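Local atomic coordinates of sulfide-quinone reductase (Aquifex aeolicus, PDB entry 3HYW), a protein that oxidises hydrogen sulfide with a bound FAD and passes the electrons to a quinone, building up polysulfur that is released when it grows too long. Residues Leu390-Asn395 with Ser401-Val406; Asn20-Asn23 with Lys29-Leu32; Val60-Leu65 with Ile71-Glu76; Val324-Val329 with Asp337-Arg342. All coordinates share one frame; numbering follows the deposited sequence.

Interaction 1 (Leu390-Asn395 with Ser401-Val406); sequences LWKVRN and SFEEKV. With DCQ (2-decyl-5,6-dimethoxy-3-methylcyclohexa-2,5-diene-1,4-dione), chain H; SO4 (sulfate ion), chain M.
Lys-392 NZ is held from several directions at once. It donates to Glu-403 OE1 at 2.9 Å in a salt bridge that takes the syn lone pair of that oxygen, and it gives a second hydrogen bond to a water 2.7 Å away from Lys-392 NZ. That water donates in turn to the other carboxylate oxygen, at 2.8 Å from Glu-403 OE2, so ammonium, water and both carboxylate oxygens close a small ring. The backbone carbonyl of Ile-398, in the loop joining the two helices, takes a further bond from the ammonium, and Glu-318 is a long, weak ion-pair partner. Tyr-388 OH also bonds to Glu-403 OE1, which gives that oxygen a second partner. The lysine and glutamate side chains cross at about a right angle. Glu-403 is stretched out, CG trans to its amide nitrogen (chi1 -180°), while the lysine chain bends at chi3 (-70°) to bring its amine round to the acid. Both residues are buried, and the pairing probably offsets much of their charge. Away from the lysine, Glu-403 OE2 lies 3.4 Å from C9 of the decylubiquinone tail, and Phe-402 meets the same tail edge-on, CE2 3.7 Å from DCQ C14. At the far flank of the first helix, a sulfate probably from the crystallisation liquor is bonded by Arg-394, whose NE sits 2.6 Å from SO4 O2. The bridge thus ties helix 376-395 to helix 401-411, the latter lining the quinone pocket of this monotopic membrane flavoprotein.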
# COMPACT_ATOMS: atom_id res chain seq x y z
N LEU A 390 -9.02 -34.27 -14.02
CA LEU A 390 -10.12 -35.15 -14.43
C LEU A 390 -9.60 -36.37 -15.17
O LEU A 390 -10.11 -37.48 -14.99
CB LEU A 390 -11.14 -34.42 -15.30
CG LEU A 390 -12.41 -33.75 -14.72
CD1 LEU A 390 -12.86 -34.27 -13.35
CD2 LEU A 390 -12.36 -32.23 -14.75
N TRP A 391 -8.60 -36.15 -16.02
CA TRP A 391 -7.93 -37.26 -16.70
C TRP A 391 -7.38 -38.27 -15.68
O TRP A 391 -7.56 -39.48 -15.83
CB TRP A 391 -6.83 -36.76 -17.63
CG TRP A 391 -6.17 -37.86 -18.36
CD1 TRP A 391 -6.55 -38.41 -19.56
CD2 TRP A 391 -5.02 -38.60 -17.94
NE1 TRP A 391 -5.71 -39.44 -19.90
CE2 TRP A 391 -4.76 -39.58 -18.92
CE3 TRP A 391 -4.18 -38.53 -16.81
CZ2 TRP A 391 -3.69 -40.48 -18.82
CZ3 TRP A 391 -3.12 -39.43 -16.72
CH2 TRP A 391 -2.89 -40.38 -17.71
N LYS A 392 -6.70 -37.76 -14.65
CA LYS A 392 -6.10 -38.59 -13.60
C LYS A 392 -7.13 -39.44 -12.86
O LYS A 392 -6.88 -40.61 -12.57
CB LYS A 392 -5.33 -37.72 -12.60
CG LYS A 392 -4.00 -37.21 -13.12
CD LYS A 392 -3.09 -36.80 -11.98
CE LYS A 392 -3.58 -35.55 -11.28
NZ LYS A 392 -2.79 -35.32 -10.07
N VAL A 393 -8.29 -38.85 -12.57
CA VAL A 393 -9.41 -39.59 -11.97
C VAL A 393 -9.84 -40.74 -12.89
O VAL A 393 -10.01 -41.88 -12.43
CB VAL A 393 -10.62 -38.64 -11.65
CG1 VAL A 393 -11.82 -39.43 -11.12
CG2 VAL A 393 -10.21 -37.57 -10.64
N ARG A 394 -9.95 -40.45 -14.17
CA ARG A 394 -10.40 -41.43 -15.16
C ARG A 394 -9.36 -42.50 -15.49
O ARG A 394 -9.70 -43.55 -16.01
CB ARG A 394 -10.87 -40.72 -16.44
CG ARG A 394 -12.15 -39.91 -16.24
CD ARG A 394 -12.77 -39.52 -17.58
NE ARG A 394 -11.86 -38.69 -18.36
CZ ARG A 394 -11.88 -37.36 -18.40
NH1 ARG A 394 -12.80 -36.68 -17.73
NH2 ARG A 394 -10.99 -36.71 -19.14
N ASN A 395 -8.10 -42.23 -15.17
CA ASN A 395 -7.03 -43.14 -15.55
C ASN A 395 -6.29 -43.84 -14.41
O ASN A 395 -5.34 -44.58 -14.64
CB ASN A 395 -6.08 -42.45 -16.54
CG ASN A 395 -6.75 -42.22 -17.90
OD1 ASN A 395 -7.51 -41.27 -18.07
ND2 ASN A 395 -6.49 -43.12 -18.84
N SER A 401 4.40 -40.37 -11.24
CA SER A 401 5.77 -40.07 -10.83
C SER A 401 6.34 -38.77 -11.42
O SER A 401 7.07 -38.05 -10.73
CB SER A 401 6.71 -41.24 -11.14
OG SER A 401 7.06 -41.26 -12.52
N PHE A 402 5.99 -38.47 -12.68
CA PHE A 402 6.48 -37.26 -13.37
C PHE A 402 5.99 -35.96 -12.72
O PHE A 402 6.70 -34.96 -12.75
CB PHE A 402 6.13 -37.27 -14.87
CG PHE A 402 4.74 -36.80 -15.18
CD1 PHE A 402 3.69 -37.71 -15.31
CD2 PHE A 402 4.46 -35.44 -15.37
CE1 PHE A 402 2.38 -37.27 -15.59
CE2 PHE A 402 3.17 -35.00 -15.63
CZ PHE A 402 2.13 -35.92 -15.75
N GLU A 403 4.78 -35.98 -12.17
CA GLU A 403 4.21 -34.78 -11.56
C GLU A 403 5.04 -34.33 -10.37
O GLU A 403 5.35 -33.15 -10.25
CB GLU A 403 2.75 -35.00 -11.16
CG GLU A 403 2.10 -33.77 -10.52
CD GLU A 403 0.62 -33.95 -10.23
OE1 GLU A 403 -0.00 -34.89 -10.77
OE2 GLU A 403 0.08 -33.13 -9.47
N GLU A 404 5.40 -35.27 -9.50
CA GLU A 404 6.30 -35.00 -8.37
C GLU A 404 7.64 -34.45 -8.86
O GLU A 404 8.17 -33.48 -8.30
CB GLU A 404 6.53 -36.26 -7.52
CG GLU A 404 7.32 -35.98 -6.24
CD GLU A 404 7.59 -37.23 -5.41
OE1 GLU A 404 6.77 -38.17 -5.46
OE2 GLU A 404 8.62 -37.25 -4.69
N LYS A 405 8.20 -35.05 -9.91
CA LYS A 405 9.46 -34.56 -10.47
C LYS A 405 9.33 -33.12 -10.99
O LYS A 405 10.17 -32.28 -10.70
CB LYS A 405 10.01 -35.52 -11.55
CG LYS A 405 10.43 -36.88 -10.96
CD LYS A 405 11.12 -37.80 -11.96
CE LYS A 405 11.30 -39.20 -11.35
NZ LYS A 405 12.04 -40.13 -12.25
N VAL A 406 8.26 -32.85 -11.74
CA VAL A 406 8.01 -31.53 -12.32
C VAL A 406 7.80 -30.45 -11.25
O VAL A 406 8.32 -29.33 -11.37
CB VAL A 406 6.83 -31.57 -13.33
CG1 VAL A 406 6.40 -30.17 -13.74
CG2 VAL A 406 7.21 -32.39 -14.56
O2 DCQ H . -3.43 -29.48 -6.24
C2 DCQ H . -2.85 -28.67 -7.17
C3 DCQ H . -3.45 -27.46 -7.49
O3 DCQ H . -4.61 -27.08 -6.87
C3M DCQ H . -5.90 -27.45 -7.35
C4 DCQ H . -2.86 -26.64 -8.44
O4 DCQ H . -3.45 -25.44 -8.75
C4M DCQ H . -4.16 -25.26 -9.98
C5 DCQ H . -1.67 -27.02 -9.06
O5 DCQ H . -1.10 -26.20 -9.98
C1 DCQ H . -1.66 -29.06 -7.79
C1M DCQ H . -1.03 -30.39 -7.41
C6 DCQ H . -1.07 -28.23 -8.74
C7 DCQ H . 0.22 -28.64 -9.43
C8 DCQ H . -0.01 -29.08 -10.87
C9 DCQ H . 0.86 -30.27 -11.23
C10 DCQ H . 1.81 -29.94 -12.38
C11 DCQ H . 1.42 -30.71 -13.64
C12 DCQ H . 2.64 -31.39 -14.27
C13 DCQ H . 3.08 -30.65 -15.53
C14 DCQ H . 4.00 -31.52 -16.39
C15 DCQ H . 4.61 -30.72 -17.53
C16 DCQ H . 4.99 -31.64 -18.68
S SO4 M . -10.00 -40.13 -20.74
O1 SO4 M . -11.26 -40.77 -20.41
O2 SO4 M . -9.71 -39.07 -19.78
O3 SO4 M . -8.92 -41.12 -20.72
O4 SO4 M . -10.09 -39.54 -22.07
O HOH W 1 -2.65 -32.81 -9.05

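Interaction 2 (Asn20-Asn23 with Lys29-Leu32); sequences NLRN and KITL
This is an apolar helix-on-strand contact in which one isoleucine methyl lies beneath an arginine, and it belongs to the beta-alpha-beta crossover of the FAD-binding Rossmann unit: strand 4-8, helix 12-24, strand 29-33. Ile-30 points from the strand at the last turns of the helix, and its CD1 does nearly all the touching. That methyl reaches Leu-21 CB at 3.8 Å and also the helix backbone, with Arg-22 N lying 3.7 Å from Ile-30 CD1. It then packs under one face of the Arg-22 guanidinium, 3.5 Å from the plane and displaced toward the rim, the two chains running past each other in opposite directions. Two bends bring the flat group there: chi2 at 56° and chi3 at 68° curl the arginine back over the isoleucine. Backbone carbonyls then fix its rotation, Phe-69 O at NE, Leu-28 O at NH1 and Asn-70 O at NH2, so polar bonds hold the rim while the methyl sits beneath a face. A leucine in place of Arg-22 would probably leave these three carbonyls without their donor and weaken the tie between the helix end and the loops around it. Leu-21 also meets Ala-325 and Ile-328 of helix 314-332, so the crossover helix packs on both that helix and its own strand. At the guanidinium edge the neighbouring strand residue passes by its backbone, with Arg-22 NH2 at 4.4 Å from Lys-29 CA.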
# COMPACT_ATOMS: atom_id res chain seq x y z
N ASN A 20 -3.77 -44.09 -4.60
CA ASN A 20 -2.39 -44.20 -4.09
C ASN A 20 -2.16 -45.58 -3.48
O ASN A 20 -1.15 -46.22 -3.75
CB ASN A 20 -2.09 -43.12 -3.04
CG ASN A 20 -1.78 -41.76 -3.64
OD1 ASN A 20 -1.11 -41.64 -4.66
ND2 ASN A 20 -2.24 -40.72 -2.97
N LEU A 21 -3.12 -46.04 -2.67
CA LEU A 21 -3.09 -47.38 -2.09
C LEU A 21 -3.08 -48.48 -3.14
O LEU A 21 -2.32 -49.46 -3.02
CB LEU A 21 -4.28 -47.57 -1.14
CG LEU A 21 -4.18 -46.91 0.24
CD1 LEU A 21 -5.54 -46.93 0.90
CD2 LEU A 21 -3.13 -47.61 1.11
N ARG A 22 -3.91 -48.33 -4.17
CA ARG A 22 -4.01 -49.34 -5.23
C ARG A 22 -2.70 -49.50 -6.00
O ARG A 22 -2.29 -50.62 -6.32
CB ARG A 22 -5.20 -49.05 -6.16
CG ARG A 22 -5.27 -49.91 -7.44
CD ARG A 22 -5.29 -51.44 -7.15
NE ARG A 22 -6.52 -51.89 -6.50
CZ ARG A 22 -6.58 -52.54 -5.34
NH1 ARG A 22 -5.48 -52.83 -4.65
NH2 ARG A 22 -7.76 -52.91 -4.85
N ASN A 23 -2.06 -48.37 -6.29
CA ASN A 23 -0.82 -48.37 -7.07
C ASN A 23 0.36 -48.87 -6.25
O ASN A 23 1.29 -49.48 -6.79
CB ASN A 23 -0.57 -46.97 -7.65
CG ASN A 23 -1.52 -46.64 -8.82
OD1 ASN A 23 -2.26 -45.65 -8.78
ND2 ASN A 23 -1.50 -47.47 -9.85
N LYS A 29 -7.27 -55.15 -0.80
CA LYS A 29 -8.71 -54.95 -1.03
C LYS A 29 -9.08 -53.53 -0.60
O LYS A 29 -8.74 -53.09 0.50
CB LYS A 29 -9.55 -55.99 -0.29
CG LYS A 29 -11.04 -55.93 -0.63
CD LYS A 29 -11.86 -56.95 0.17
CE LYS A 29 -13.35 -56.77 -0.10
NZ LYS A 29 -14.20 -57.58 0.83
N ILE A 30 -9.78 -52.81 -1.48
CA ILE A 30 -10.13 -51.42 -1.23
C ILE A 30 -11.59 -51.17 -1.59
O ILE A 30 -12.04 -51.47 -2.69
CB ILE A 30 -9.23 -50.43 -2.04
CG1 ILE A 30 -7.75 -50.63 -1.69
CG2 ILE A 30 -9.65 -48.98 -1.79
CD1 ILE A 30 -6.78 -50.03 -2.68
N THR A 31 -12.33 -50.63 -0.62
CA THR A 31 -13.72 -50.28 -0.81
C THR A 31 -13.88 -48.79 -0.59
O THR A 31 -13.45 -48.25 0.44
CB THR A 31 -14.63 -51.07 0.16
OG1 THR A 31 -14.41 -52.48 -0.03
CG2 THR A 31 -16.10 -50.75 -0.08
N LEU A 32 -14.49 -48.12 -1.57
CA LEU A 32 -14.81 -46.71 -1.44
C LEU A 32 -16.32 -46.55 -1.30
O LEU A 32 -17.09 -47.05 -2.12
CB LEU A 32 -14.28 -45.92 -2.65
CG LEU A 32 -14.28 -44.39 -2.54
CD1 LEU A 32 -12.99 -43.80 -3.12
CD2 LEU A 32 -15.49 -43.79 -3.24

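Interaction 3 (Val60-Leu65 with Ile71-Glu76); sequences VPLAPL and IEFINE
A leucine methylene sits almost squarely on an aromatic face: Leu-62 CB is 3.8 Å from the centroid of the Phe-73 ring and only 11° off its normal, a CH-pi contact. Phe-73 belongs to strand 71-74, an outermost strand of the five-stranded parallel sheet of the Rossmann-type FAD-binding fold, and the 60-65 segment leaves strand 59-61 to cross beside it. CG of Phe-73, trans to the backbone nitrogen (chi1 -176°), carries the ring out toward Leu-62, and the two side chains cross at about a right angle. The leucine adds a branch at the rim, CD1 3.8 Å from Phe-73 CE2. Over the opposite face, 4.1 Å above the plane and set toward the rim, lies the backbone N of Asn-75, the centre of an inverse gamma turn that leads the chain toward Glu-76, which touches FAD. Leu-32 and Ser-34 also pack against the phenylalanine, and Leu-62 rests on Ile-15 of helix 12-24. The Leu-62 side chain comes, by nearest atoms, to about 4 Å from the FAD-binding Gly-10 and about 6 Å from FAD, placing this apolar patch beside the cofactor site. Obliquely, Ala-63 N finishes the contact 3.7 Å from Phe-73 CD1.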
# COMPACT_ATOMS: atom_id res chain seq x y z
N VAL A 60 -17.10 -37.18 -12.87
CA VAL A 60 -16.79 -38.54 -13.32
C VAL A 60 -17.68 -39.55 -12.58
O VAL A 60 -17.55 -39.71 -11.36
CB VAL A 60 -15.29 -38.88 -13.07
CG1 VAL A 60 -14.94 -40.26 -13.62
CG2 VAL A 60 -14.37 -37.83 -13.70
N PRO A 61 -18.58 -40.25 -13.31
CA PRO A 61 -19.34 -41.34 -12.67
C PRO A 61 -18.41 -42.46 -12.18
O PRO A 61 -17.57 -42.97 -12.94
CB PRO A 61 -20.26 -41.82 -13.80
CG PRO A 61 -20.35 -40.65 -14.74
CD PRO A 61 -18.98 -40.06 -14.71
N LEU A 62 -18.57 -42.84 -10.92
CA LEU A 62 -17.63 -43.74 -10.23
C LEU A 62 -17.93 -45.24 -10.34
O LEU A 62 -17.00 -46.05 -10.35
CB LEU A 62 -17.54 -43.36 -8.75
CG LEU A 62 -17.00 -41.94 -8.49
CD1 LEU A 62 -17.09 -41.57 -7.02
CD2 LEU A 62 -15.57 -41.81 -9.00
N ALA A 63 -19.21 -45.60 -10.42
CA ALA A 63 -19.62 -47.00 -10.48
C ALA A 63 -19.03 -47.78 -11.65
O ALA A 63 -18.55 -48.90 -11.46
CB ALA A 63 -21.14 -47.14 -10.44
N PRO A 64 -19.05 -47.20 -12.88
CA PRO A 64 -18.41 -47.97 -13.95
C PRO A 64 -16.89 -47.83 -14.00
O PRO A 64 -16.23 -48.59 -14.70
CB PRO A 64 -19.05 -47.41 -15.22
CG PRO A 64 -19.49 -46.03 -14.86
CD PRO A 64 -19.64 -45.94 -13.37
N LEU A 65 -16.36 -46.87 -13.25
CA LEU A 65 -14.94 -46.55 -13.30
C LEU A 65 -14.09 -47.33 -12.29
O LEU A 65 -13.10 -47.95 -12.66
CB LEU A 65 -14.74 -45.04 -13.11
CG LEU A 65 -13.29 -44.55 -13.09
CD1 LEU A 65 -12.67 -44.64 -14.48
CD2 LEU A 65 -13.24 -43.15 -12.56
N ILE A 71 -11.33 -51.50 -7.36
CA ILE A 71 -11.85 -50.80 -6.19
C ILE A 71 -13.36 -51.00 -6.15
O ILE A 71 -14.06 -50.75 -7.13
CB ILE A 71 -11.48 -49.28 -6.20
CG1 ILE A 71 -9.97 -49.11 -6.04
CG2 ILE A 71 -12.23 -48.51 -5.10
CD1 ILE A 71 -9.44 -47.74 -6.47
N GLU A 72 -13.86 -51.51 -5.02
CA GLU A 72 -15.29 -51.71 -4.84
C GLU A 72 -15.95 -50.37 -4.49
O GLU A 72 -15.50 -49.69 -3.59
CB GLU A 72 -15.56 -52.76 -3.75
CG GLU A 72 -17.04 -53.01 -3.47
CD GLU A 72 -17.27 -53.82 -2.21
OE1 GLU A 72 -16.41 -53.78 -1.29
OE2 GLU A 72 -18.33 -54.48 -2.12
N PHE A 73 -16.99 -50.01 -5.24
CA PHE A 73 -17.73 -48.78 -5.00
C PHE A 73 -19.10 -49.08 -4.39
O PHE A 73 -19.87 -49.86 -4.94
CB PHE A 73 -17.89 -47.98 -6.29
CG PHE A 73 -18.57 -46.64 -6.11
CD1 PHE A 73 -19.73 -46.33 -6.82
CD2 PHE A 73 -18.05 -45.69 -5.24
CE1 PHE A 73 -20.36 -45.09 -6.67
CE2 PHE A 73 -18.67 -44.45 -5.07
CZ PHE A 73 -19.82 -44.15 -5.79
N ILE A 74 -19.37 -48.48 -3.24
CA ILE A 74 -20.68 -48.53 -2.61
C ILE A 74 -21.26 -47.12 -2.66
O ILE A 74 -20.78 -46.21 -1.98
CB ILE A 74 -20.61 -49.06 -1.15
CG1 ILE A 74 -20.06 -50.49 -1.14
CG2 ILE A 74 -22.00 -49.01 -0.49
CD1 ILE A 74 -19.68 -51.00 0.23
N ASN A 75 -22.29 -46.94 -3.49
CA ASN A 75 -22.94 -45.65 -3.62
C ASN A 75 -24.00 -45.47 -2.54
O ASN A 75 -25.21 -45.54 -2.80
CB ASN A 75 -23.54 -45.46 -5.02
CG ASN A 75 -24.04 -44.05 -5.26
OD1 ASN A 75 -23.65 -43.10 -4.56
ND2 ASN A 75 -24.91 -43.89 -6.25
N GLU A 76 -23.52 -45.26 -1.32
CA GLU A 76 -24.36 -45.03 -0.15
C GLU A 76 -23.67 -44.05 0.76
O GLU A 76 -22.44 -43.93 0.75
CB GLU A 76 -24.53 -46.32 0.64
CG GLU A 76 -25.53 -47.29 0.11
CD GLU A 76 -25.93 -48.29 1.16
OE1 GLU A 76 -26.66 -47.90 2.10
OE2 GLU A 76 -25.51 -49.46 1.06

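Interaction 4 (Val324-Val329 with Asp337-Arg342); sequences VAHNIV and DKYAPR
Asn-327 pushes its amide against the backbone of Tyr-339, the amide carbon CG lying 3.7 Å from Tyr-339 N and 3.8 Å from Tyr-339 O. From the preceding residue, His-326 CB packs at 3.7 Å on Tyr-339 CD2, while the two rings meet obliquely, planes at 56°. Lys-338 folds its aliphatic part over the asparagine, with Lys-338 CD 4.0 Å from Asn-327 CG. Bends at chi2 (-72°) and chi4 carry its amine back to its own chain, where NZ bonds to Asp-337 O at 3.0 Å from well above the carbonyl plane. The same carbonyl is held by the Asn-330 side chain from the helix. Strand 339-341 is itself fixed by pairing with strand 416-418 through Lys-338 and Ala-340, and Tyr-339, between them, presents its backbone N and O to Asn-327. Shortening Asn-327 to an alanine would probably leave the Tyr-339 backbone without its nearby polar group and open a gap beneath Lys-338. Arg-342, beyond the strand, pairs with Asp-361 and makes a cation-pi contact with Tyr-178 of a second subunit. Helix 314-332 therefore lies between helix 12-24, on its Ala-325 and Ile-328 side, and the two-stranded antiparallel sheet 339-341/416-418.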
# COMPACT_ATOMS: atom_id res chain seq x y z
N VAL A 324 -0.85 -40.73 3.86
CA VAL A 324 -1.74 -41.72 4.47
C VAL A 324 -1.62 -43.10 3.81
O VAL A 324 -1.57 -44.12 4.50
CB VAL A 324 -3.21 -41.24 4.48
CG1 VAL A 324 -4.18 -42.41 4.70
CG2 VAL A 324 -3.40 -40.15 5.54
N ALA A 325 -1.57 -43.11 2.48
CA ALA A 325 -1.36 -44.35 1.73
C ALA A 325 -0.05 -45.04 2.08
O ALA A 325 -0.03 -46.25 2.29
CB ALA A 325 -1.46 -44.08 0.23
N HIS A 326 1.04 -44.28 2.18
CA HIS A 326 2.34 -44.85 2.59
C HIS A 326 2.31 -45.36 4.02
O HIS A 326 2.86 -46.42 4.31
CB HIS A 326 3.47 -43.83 2.41
CG HIS A 326 3.97 -43.74 1.01
ND1 HIS A 326 4.84 -44.66 0.47
CD2 HIS A 326 3.70 -42.85 0.02
CE1 HIS A 326 5.10 -44.33 -0.79
NE2 HIS A 326 4.42 -43.24 -1.08
N ASN A 327 1.67 -44.60 4.91
CA ASN A 327 1.52 -44.97 6.31
C ASN A 327 0.76 -46.28 6.50
O ASN A 327 1.15 -47.11 7.32
CB ASN A 327 0.85 -43.83 7.09
CG ASN A 327 1.77 -42.64 7.30
OD1 ASN A 327 1.31 -41.53 7.63
ND2 ASN A 327 3.06 -42.84 7.12
N ILE A 328 -0.32 -46.45 5.74
CA ILE A 328 -1.12 -47.68 5.77
C ILE A 328 -0.34 -48.88 5.23
O ILE A 328 -0.31 -49.96 5.85
CB ILE A 328 -2.45 -47.51 4.98
CG1 ILE A 328 -3.41 -46.60 5.76
CG2 ILE A 328 -3.12 -48.87 4.72
CD1 ILE A 328 -4.64 -46.15 4.98
N VAL A 329 0.28 -48.69 4.08
CA VAL A 329 1.08 -49.72 3.42
C VAL A 329 2.25 -50.16 4.32
O VAL A 329 2.49 -51.36 4.48
CB VAL A 329 1.55 -49.22 2.02
CG1 VAL A 329 2.73 -50.01 1.50
CG2 VAL A 329 0.39 -49.27 1.04
N ASP A 337 8.74 -46.77 9.15
CA ASP A 337 8.78 -45.44 8.54
C ASP A 337 7.37 -44.85 8.46
O ASP A 337 6.44 -45.52 8.01
CB ASP A 337 9.38 -45.50 7.12
CG ASP A 337 10.89 -45.45 7.12
OD1 ASP A 337 11.50 -45.29 8.20
OD2 ASP A 337 11.48 -45.58 6.02
N LYS A 338 7.23 -43.61 8.92
CA LYS A 338 5.96 -42.90 8.84
C LYS A 338 6.16 -41.51 8.24
O LYS A 338 7.18 -40.87 8.47
CB LYS A 338 5.30 -42.80 10.22
CG LYS A 338 4.88 -44.15 10.84
CD LYS A 338 3.66 -44.75 10.13
CE LYS A 338 3.51 -46.24 10.40
NZ LYS A 338 4.62 -47.05 9.80
N TYR A 339 5.16 -41.06 7.48
CA TYR A 339 5.27 -39.82 6.71
C TYR A 339 4.25 -38.77 7.13
O TYR A 339 3.10 -39.08 7.44
CB TYR A 339 5.12 -40.09 5.21
CG TYR A 339 6.17 -41.02 4.66
CD1 TYR A 339 7.36 -40.52 4.15
CD2 TYR A 339 5.97 -42.40 4.67
CE1 TYR A 339 8.34 -41.38 3.65
CE2 TYR A 339 6.94 -43.26 4.18
CZ TYR A 339 8.12 -42.74 3.66
OH TYR A 339 9.08 -43.59 3.17
N ALA A 340 4.71 -37.53 7.11
CA ALA A 340 3.86 -36.36 7.24
C ALA A 340 3.82 -35.64 5.89
O ALA A 340 4.84 -35.58 5.19
CB ALA A 340 4.41 -35.44 8.30
N PRO A 341 2.65 -35.11 5.50
CA PRO A 341 2.57 -34.30 4.29
C PRO A 341 3.26 -32.95 4.49
O PRO A 341 3.23 -32.40 5.60
CB PRO A 341 1.07 -34.08 4.10
CG PRO A 341 0.49 -34.21 5.48
CD PRO A 341 1.34 -35.23 6.18
N ARG A 342 3.88 -32.45 3.44
CA ARG A 342 4.47 -31.12 3.46
C ARG A 342 3.41 -30.06 3.77
O ARG A 342 3.68 -29.11 4.50
CB ARG A 342 5.13 -30.82 2.11
CG ARG A 342 5.79 -29.45 2.00
CD ARG A 342 7.00 -29.31 2.91
NE ARG A 342 7.63 -28.00 2.75
CZ ARG A 342 8.75 -27.61 3.35
NH1 ARG A 342 9.39 -28.41 4.19
NH2 ARG A 342 9.23 -26.40 3.11

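How the interactions relate
Along the chain the contacts come in the order 2, 3, 4, 1, each closing before the next opens. Interactions 2 and 3 are joined through one parallel sheet, where strands 29-33 and 71-74 are neighbours; their centres are about 13 Å apart. Interaction 2 also touches interaction 4, centres about 15 Å apart, because helices 12-24 and 314-332 pack together at Leu-21 and Ala-325. Interaction 1 reaches interaction 3, centres about 20 Å apart, by Leu-390 and Arg-394 of helix 376-395 against Val-60. Interactions 3 and 4 are farthest apart, centres about 25 Å apart, and do not touch. The FAD-binding Rossmann core is thus connected by packing to the helices that shape the quinone site.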